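Local coordinates for Baccell_00875 (Bacteroides cellulosilyticus DSM 14838, PDB 5NO8), which probably acts as a polysaccharide lyase that removes L-rhamnose caps from glucuronic acid on complex arabinogalactan proteins, at residues F600-W614 against F672-Y686. Numbering follows the deposited sequence.
Sequences FGKRELFGDTFPHYW and FYDPYANDQDWALVY
The loop 600-614 meets 672-686 at both its ends, Lys602 lying beside Tyr676 (CA atoms 5.7 Å apart) and Tyr613 beside Ala683 of helix 682-692. At the first end the Asp674 carboxylate, swung toward the loop with CG anti to the backbone N (chi1 -168°), takes two successive peptide N-H groups: Lys602 N reaches OD1 from the syn side at 2.8 Å, and Arg603 N uses the syn lone pair of OD2. OD1 also accepts from Tyr676 N, closing an Asx turn. Alongside, Lys602 CB sits over the centre of the Tyr676 ring in a CH-pi contact, while the Arg603 guanidinium makes a cation-pi contact over the Phe672 face (CZ 4.7 Å from the ring centroid), its plane 41° from the ring's. Asn678 ND2 donates a hydrogen bond to a lone pair of Phe600 O, and Arg395 holds Asn678 OD1.

At the other end Tyr613 OH donates to Asp679 OD2 at 2.6 Å, arriving from above the carboxylate plane. The same OD2 lies over the Phe600 ring. One water joins Asp679 OD1 to His612 NE2; a second donates to OD2 and reaches NE2 only weakly. A phenylalanine in place of Tyr613 would probably cost OD2 its hydroxyl donor, leaving the carboxylate less firmly fixed. Tyr613 CD1 packs on Trp682 CB at 3.5 Å, and Trp614 CH2 rests on the Trp682 face, 3.6 Å from CG. Tyr613, Trp614 and Trp682 form a buried aromatic cluster joining the loop before helix 615-629 to the chain's last helix.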
loop_
_atom_site.group_PDB
_atom_site.type_symbol
_atom_site.label_atom_id
_atom_site.label_comp_id
_atom_site.label_asym_id
_atom_site.label_seq_id
_atom_site.Cartn_x
_atom_site.Cartn_y
_atom_site.Cartn_z
ATOM N N PHE A 600 -3.179 -0.255 14.478
ATOM C CA PHE A 600 -1.816 -0.398 15.027
ATOM C C PHE A 600 -1.119 0.889 15.450
ATOM O O PHE A 600 -0.207 0.850 16.274
ATOM C CB PHE A 600 -0.967 -1.168 14.020
ATOM C CG PHE A 600 -1.437 -2.574 13.815
ATOM C CD1 PHE A 600 -2.414 -2.873 12.881
ATOM C CD2 PHE A 600 -0.940 -3.608 14.604
ATOM C CE1 PHE A 600 -2.865 -4.170 12.713
ATOM C CE2 PHE A 600 -1.387 -4.901 14.436
ATOM C CZ PHE A 600 -2.365 -5.183 13.503
ATOM N N GLY A 601 -1.552 2.037 14.936
ATOM C CA GLY A 601 -0.826 3.284 15.138
ATOM C C GLY A 601 -1.278 4.067 16.341
ATOM O O GLY A 601 -2.408 3.881 16.836
ATOM N N LYS A 602 -0.415 4.965 16.796
ATOM C CA LYS A 602 -0.767 5.932 17.819
ATOM C C LYS A 602 -1.883 6.892 17.383
ATOM O O LYS A 602 -2.743 7.249 18.192
ATOM C CB LYS A 602 0.438 6.791 18.204
ATOM C CG LYS A 602 0.173 7.602 19.471
ATOM C CD LYS A 602 1.432 8.284 19.957
ATOM C CE LYS A 602 1.262 8.893 21.336
ATOM N NZ LYS A 602 2.397 9.819 21.615
ATOM N N ARG A 603 -1.843 7.337 16.128
ATOM C CA ARG A 603 -2.794 8.357 15.641
ATOM C C ARG A 603 -4.152 7.781 15.237
ATOM O O ARG A 603 -5.091 8.558 14.958
ATOM C CB ARG A 603 -2.192 9.104 14.463
ATOM C CG ARG A 603 -0.930 9.884 14.793
ATOM C CD ARG A 603 -1.143 11.052 15.732
ATOM N NE ARG A 603 0.153 11.704 15.958
ATOM C CZ ARG A 603 0.785 12.503 15.087
ATOM N NH1 ARG A 603 0.239 12.826 13.902
ATOM N NH2 ARG A 603 1.973 13.008 15.414
ATOM N N GLU A 604 -4.227 6.445 15.140
ATOM C CA GLU A 604 -5.472 5.697 14.905
ATOM C C GLU A 604 -6.222 6.162 13.644
ATOM O O GLU A 604 -7.447 6.205 13.613
ATOM C CB GLU A 604 -6.365 5.759 16.156
ATOM C CG GLU A 604 -5.662 5.191 17.392
ATOM C CD GLU A 604 -6.544 5.158 18.634
ATOM O OE1 GLU A 604 -7.675 5.688 18.593
ATOM O OE2 GLU A 604 -6.096 4.591 19.659
ATOM N N LEU A 605 -5.472 6.522 12.609
ATOM C CA LEU A 605 -6.073 7.024 11.362
ATOM C C LEU A 605 -6.281 5.913 10.345
ATOM O O LEU A 605 -5.304 5.334 9.847
ATOM C CB LEU A 605 -5.177 8.084 10.723
ATOM C CG LEU A 605 -5.470 9.560 10.894
ATOM C CD1 LEU A 605 -4.493 10.359 10.034
ATOM C CD2 LEU A 605 -6.892 9.882 10.470
ATOM N N PHE A 606 -7.535 5.629 9.997
ATOM C CA PHE A 606 -7.823 4.902 8.777
ATOM C C PHE A 606 -7.294 5.731 7.610
ATOM O O PHE A 606 -7.137 6.941 7.720
ATOM C CB PHE A 606 -9.326 4.693 8.573
ATOM C CG PHE A 606 -9.910 3.593 9.402
ATOM C CD1 PHE A 606 -9.685 2.280 9.065
ATOM C CD2 PHE A 606 -10.692 3.883 10.525
ATOM C CE1 PHE A 606 -10.224 1.243 9.820
ATOM C CE2 PHE A 606 -11.246 2.860 11.278
ATOM C CZ PHE A 606 -11.004 1.534 10.929
ATOM N N GLY A 607 -7.033 5.065 6.508
ATOM C CA GLY A 607 -6.604 5.706 5.278
ATOM C C GLY A 607 -5.347 5.086 4.707
ATOM O O GLY A 607 -4.653 4.301 5.382
ATOM N N ASP A 608 -5.031 5.462 3.473
ATOM C CA ASP A 608 -3.958 4.815 2.696
ATOM C C ASP A 608 -2.630 4.854 3.437
ATOM O O ASP A 608 -2.186 5.925 3.827
ATOM C CB ASP A 608 -3.728 5.497 1.355
ATOM C CG ASP A 608 -4.933 5.424 0.417
ATOM O OD1 ASP A 608 -5.924 4.766 0.753
ATOM O OD2 ASP A 608 -4.854 6.050 -0.647
ATOM N N THR A 609 -2.028 3.683 3.627
ATOM C CA THR A 609 -0.736 3.537 4.271
ATOM C C THR A 609 0.173 3.073 3.145
ATOM O O THR A 609 -0.016 1.977 2.580
ATOM C CB THR A 609 -0.788 2.435 5.356
ATOM O OG1 THR A 609 -1.335 1.247 4.754
ATOM C CG2 THR A 609 -1.655 2.839 6.454
ATOM N N PHE A 610 1.115 3.924 2.755
ATOM C CA PHE A 610 2.015 3.629 1.668
ATOM C C PHE A 610 3.432 4.041 2.060
ATOM O O PHE A 610 3.729 5.228 2.037
ATOM C CB PHE A 610 1.636 4.424 0.437
ATOM C CG PHE A 610 0.503 3.869 -0.366
ATOM C CD1 PHE A 610 0.620 2.659 -1.039
ATOM C CD2 PHE A 610 -0.630 4.648 -0.605
ATOM C CE1 PHE A 610 -0.386 2.206 -1.878
ATOM C CE2 PHE A 610 -1.651 4.184 -1.411
ATOM C CZ PHE A 610 -1.536 2.969 -2.052
ATOM N N PRO A 611 4.316 3.113 2.422
ATOM C CA PRO A 611 4.073 1.691 2.494
ATOM C C PRO A 611 3.549 1.278 3.835
ATOM O O PRO A 611 3.694 2.001 4.840
ATOM C CB PRO A 611 5.463 1.103 2.232
ATOM C CG PRO A 611 6.393 2.101 2.812
ATOM C CD PRO A 611 5.720 3.442 2.729
ATOM N N HIS A 612 2.823 0.160 3.816
ATOM C CA HIS A 612 2.618 -0.615 4.985
ATOM C C HIS A 612 3.437 -1.877 4.793
ATOM O O HIS A 612 3.450 -2.459 3.739
ATOM C CB HIS A 612 1.164 -0.977 5.171
ATOM C CG HIS A 612 0.926 -1.760 6.409
ATOM N ND1 HIS A 612 0.818 -3.129 6.404
ATOM C CD2 HIS A 612 0.882 -1.378 7.707
ATOM C CE1 HIS A 612 0.648 -3.548 7.646
ATOM N NE2 HIS A 612 0.677 -2.502 8.450
ATOM N N TYR A 613 4.047 -2.336 5.864
ATOM C CA TYR A 613 5.019 -3.438 5.795
ATOM C C TYR A 613 4.496 -4.754 5.210
ATOM O O TYR A 613 5.276 -5.513 4.640
ATOM C CB TYR A 613 5.632 -3.682 7.162
ATOM C CG TYR A 613 4.715 -4.368 8.120
ATOM C CD1 TYR A 613 4.690 -5.751 8.185
ATOM C CD2 TYR A 613 3.907 -3.659 8.978
ATOM C CE1 TYR A 613 3.894 -6.409 9.076
ATOM C CE2 TYR A 613 3.084 -4.321 9.877
ATOM C CZ TYR A 613 3.071 -5.704 9.892
ATOM O OH TYR A 613 2.296 -6.421 10.775
ATOM N N TRP A 614 3.189 -5.059 5.323
ATOM C CA TRP A 614 2.725 -6.295 4.660
ATOM C C TRP A 614 2.792 -6.241 3.133
ATOM O O TRP A 614 2.736 -7.280 2.472
ATOM C CB TRP A 614 1.354 -6.754 5.115
ATOM C CG TRP A 614 1.239 -7.343 6.477
ATOM C CD1 TRP A 614 0.252 -7.081 7.342
ATOM C CD2 TRP A 614 2.078 -8.332 7.128
ATOM N NE1 TRP A 614 0.404 -7.800 8.489
ATOM C CE2 TRP A 614 1.519 -8.578 8.383
ATOM C CE3 TRP A 614 3.268 -8.990 6.785
ATOM C CZ2 TRP A 614 2.096 -9.469 9.310
ATOM C CZ3 TRP A 614 3.837 -9.860 7.700
ATOM C CH2 TRP A 614 3.250 -10.102 8.924
ATOM N N PHE A 672 2.381 11.648 7.175
ATOM C CA PHE A 672 3.286 11.465 8.307
ATOM C C PHE A 672 3.516 9.980 8.585
ATOM O O PHE A 672 2.701 9.125 8.238
ATOM C CB PHE A 672 2.752 12.179 9.572
ATOM C CG PHE A 672 1.480 11.593 10.103
ATOM C CD1 PHE A 672 1.490 10.468 10.891
ATOM C CD2 PHE A 672 0.267 12.191 9.836
ATOM C CE1 PHE A 672 0.321 9.901 11.361
ATOM C CE2 PHE A 672 -0.904 11.646 10.317
ATOM C CZ PHE A 672 -0.891 10.499 11.081
ATOM N N TYR A 673 4.648 9.711 9.232
ATOM C CA TYR A 673 4.950 8.391 9.795
ATOM C C TYR A 673 4.316 8.323 11.157
ATOM O O TYR A 673 4.557 9.194 12.013
ATOM C CB TYR A 673 6.490 8.184 9.911
ATOM C CG TYR A 673 7.144 8.014 8.588
ATOM C CD1 TYR A 673 7.102 6.805 7.934
ATOM C CD2 TYR A 673 7.799 9.074 7.963
ATOM C CE1 TYR A 673 7.675 6.638 6.678
ATOM C CE2 TYR A 673 8.367 8.911 6.702
ATOM C CZ TYR A 673 8.317 7.680 6.080
ATOM O OH TYR A 673 8.871 7.492 4.838
ATOM N N ASP A 674 3.491 7.308 11.377
ATOM C CA ASP A 674 2.909 7.126 12.696
ATOM C C ASP A 674 4.010 6.955 13.752
ATOM O O ASP A 674 4.997 6.260 13.497
ATOM C CB ASP A 674 1.973 5.939 12.730
ATOM C CG ASP A 674 1.158 5.913 14.001
ATOM O OD1 ASP A 674 1.705 5.427 15.019
ATOM O OD2 ASP A 674 0.017 6.454 13.966
ATOM N N PRO A 675 3.875 7.628 14.905
ATOM C CA PRO A 675 4.951 7.613 15.884
ATOM C C PRO A 675 5.138 6.331 16.701
ATOM O O PRO A 675 6.025 6.321 17.536
ATOM C CB PRO A 675 4.609 8.780 16.798
ATOM C CG PRO A 675 3.172 9.022 16.626
ATOM C CD PRO A 675 2.854 8.641 15.225
ATOM N N TYR A 676 4.317 5.298 16.501
ATOM C CA TYR A 676 4.576 4.003 17.128
ATOM C C TYR A 676 5.446 3.150 16.232
ATOM O O TYR A 676 5.174 3.035 15.040
ATOM C CB TYR A 676 3.295 3.184 17.414
ATOM C CG TYR A 676 2.496 3.559 18.656
ATOM C CD1 TYR A 676 2.969 4.473 19.605
ATOM C CD2 TYR A 676 1.256 2.959 18.894
ATOM C CE1 TYR A 676 2.227 4.783 20.751
ATOM C CE2 TYR A 676 0.507 3.276 20.031
ATOM C CZ TYR A 676 0.994 4.194 20.938
ATOM O OH TYR A 676 0.269 4.536 22.062
ATOM N N ALA A 677 6.450 2.510 16.826
ATOM C CA ALA A 677 7.014 1.285 16.251
ATOM C C ALA A 677 6.197 0.139 16.843
ATOM O O ALA A 677 6.151 -0.048 18.072
ATOM C CB ALA A 677 8.471 1.132 16.605
ATOM N N ASN A 678 5.513 -0.581 15.977
ATOM C CA ASN A 678 4.654 -1.650 16.386
ATOM C C ASN A 678 5.104 -2.926 15.696
ATOM O O ASN A 678 5.945 -3.650 16.243
ATOM C CB ASN A 678 3.179 -1.220 16.144
ATOM C CG ASN A 678 2.192 -2.215 16.686
ATOM O OD1 ASN A 678 2.499 -3.394 16.729
ATOM N ND2 ASN A 678 0.987 -1.750 17.107
ATOM N N ASP A 679 4.609 -3.196 14.494
ATOM C CA ASP A 679 4.771 -4.476 13.828
ATOM C C ASP A 679 5.597 -4.464 12.518
ATOM O O ASP A 679 5.764 -5.490 11.871
ATOM C CB ASP A 679 3.365 -5.130 13.595
ATOM C CG ASP A 679 2.302 -4.176 13.017
ATOM O OD1 ASP A 679 2.401 -2.915 13.107
ATOM O OD2 ASP A 679 1.323 -4.730 12.434
ATOM N N GLN A 680 6.110 -3.296 12.144
ATOM C CA GLN A 680 6.774 -3.076 10.858
ATOM C C GLN A 680 8.079 -3.828 10.658
ATOM O O GLN A 680 8.555 -3.879 9.531
ATOM C CB GLN A 680 7.043 -1.572 10.591
ATOM C CG GLN A 680 8.136 -0.944 11.461
ATOM C CD GLN A 680 7.843 -1.021 12.937
ATOM O OE1 GLN A 680 8.686 -1.485 13.783
ATOM N NE2 GLN A 680 6.666 -0.569 13.287
ATOM N N ASP A 681 8.636 -4.427 11.699
ATOM C CA ASP A 681 9.929 -5.105 11.535
ATOM C C ASP A 681 9.841 -6.334 10.640
ATOM O O ASP A 681 10.842 -6.761 10.075
ATOM C CB ASP A 681 10.563 -5.356 12.888
ATOM C CG ASP A 681 10.913 -4.054 13.568
ATOM O OD1 ASP A 681 11.578 -3.209 12.919
ATOM O OD2 ASP A 681 10.490 -3.816 14.709
ATOM N N TRP A 682 8.630 -6.865 10.423
ATOM C CA TRP A 682 8.430 -7.818 9.333
ATOM C C TRP A 682 8.941 -7.356 7.958
ATOM O O TRP A 682 9.324 -8.170 7.129
ATOM C CB TRP A 682 6.937 -8.227 9.198
ATOM C CG TRP A 682 6.447 -9.061 10.316
ATOM C CD1 TRP A 682 5.623 -8.678 11.316
ATOM C CD2 TRP A 682 6.760 -10.442 10.558
ATOM N NE1 TRP A 682 5.384 -9.729 12.174
ATOM C CE2 TRP A 682 6.085 -10.820 11.740
ATOM C CE3 TRP A 682 7.571 -11.375 9.914
ATOM C CZ2 TRP A 682 6.188 -12.115 12.289
ATOM C CZ3 TRP A 682 7.682 -12.672 10.465
ATOM C CH2 TRP A 682 6.964 -13.020 11.632
ATOM N N ALA A 683 8.927 -6.049 7.683
ATOM C CA ALA A 683 9.459 -5.605 6.406
ATOM C C ALA A 683 10.928 -5.990 6.258
ATOM O O ALA A 683 11.353 -6.333 5.163
ATOM C CB ALA A 683 9.248 -4.114 6.206
ATOM N N LEU A 684 11.685 -5.947 7.346
ATOM C CA LEU A 684 13.104 -6.319 7.291
ATOM C C LEU A 684 13.279 -7.840 7.300
ATOM O O LEU A 684 14.194 -8.365 6.685
ATOM C CB LEU A 684 13.881 -5.651 8.410
ATOM C CG LEU A 684 13.995 -4.130 8.322
ATOM C CD1 LEU A 684 14.786 -3.618 9.522
ATOM C CD2 LEU A 684 14.598 -3.682 7.000
ATOM N N VAL A 685 12.367 -8.549 7.955
ATOM C CA VAL A 685 12.332 -10.007 7.815
ATOM C C VAL A 685 12.238 -10.408 6.353
ATOM O O VAL A 685 12.970 -11.284 5.878
ATOM C CB VAL A 685 11.163 -10.627 8.628
ATOM C CG1 VAL A 685 10.999 -12.123 8.317
ATOM C CG2 VAL A 685 11.334 -10.390 10.117
ATOM N N TYR A 686 11.349 -9.756 5.602
ATOM C CA TYR A 686 11.192 -10.070 4.210
ATOM C C TYR A 686 12.281 -9.477 3.318
ATOM O O TYR A 686 12.630 -10.068 2.279
ATOM C CB TYR A 686 9.772 -9.733 3.755
ATOM C CG TYR A 686 8.804 -10.779 4.263
ATOM C CD1 TYR A 686 8.855 -12.079 3.778
ATOM C CD2 TYR A 686 7.937 -10.502 5.289
ATOM C CE1 TYR A 686 7.989 -13.057 4.248
ATOM C CE2 TYR A 686 7.063 -11.472 5.773
ATOM C CZ TYR A 686 7.091 -12.739 5.236
ATOM O OH TYR A 686 6.224 -13.682 5.709
HETATM O O HOH W 1 -2.187 6.533 12.231
HETATM O O HOH W 2 1.003 -1.424 11.104
HETATM O O HOH W 3 -0.467 -4.554 10.582
#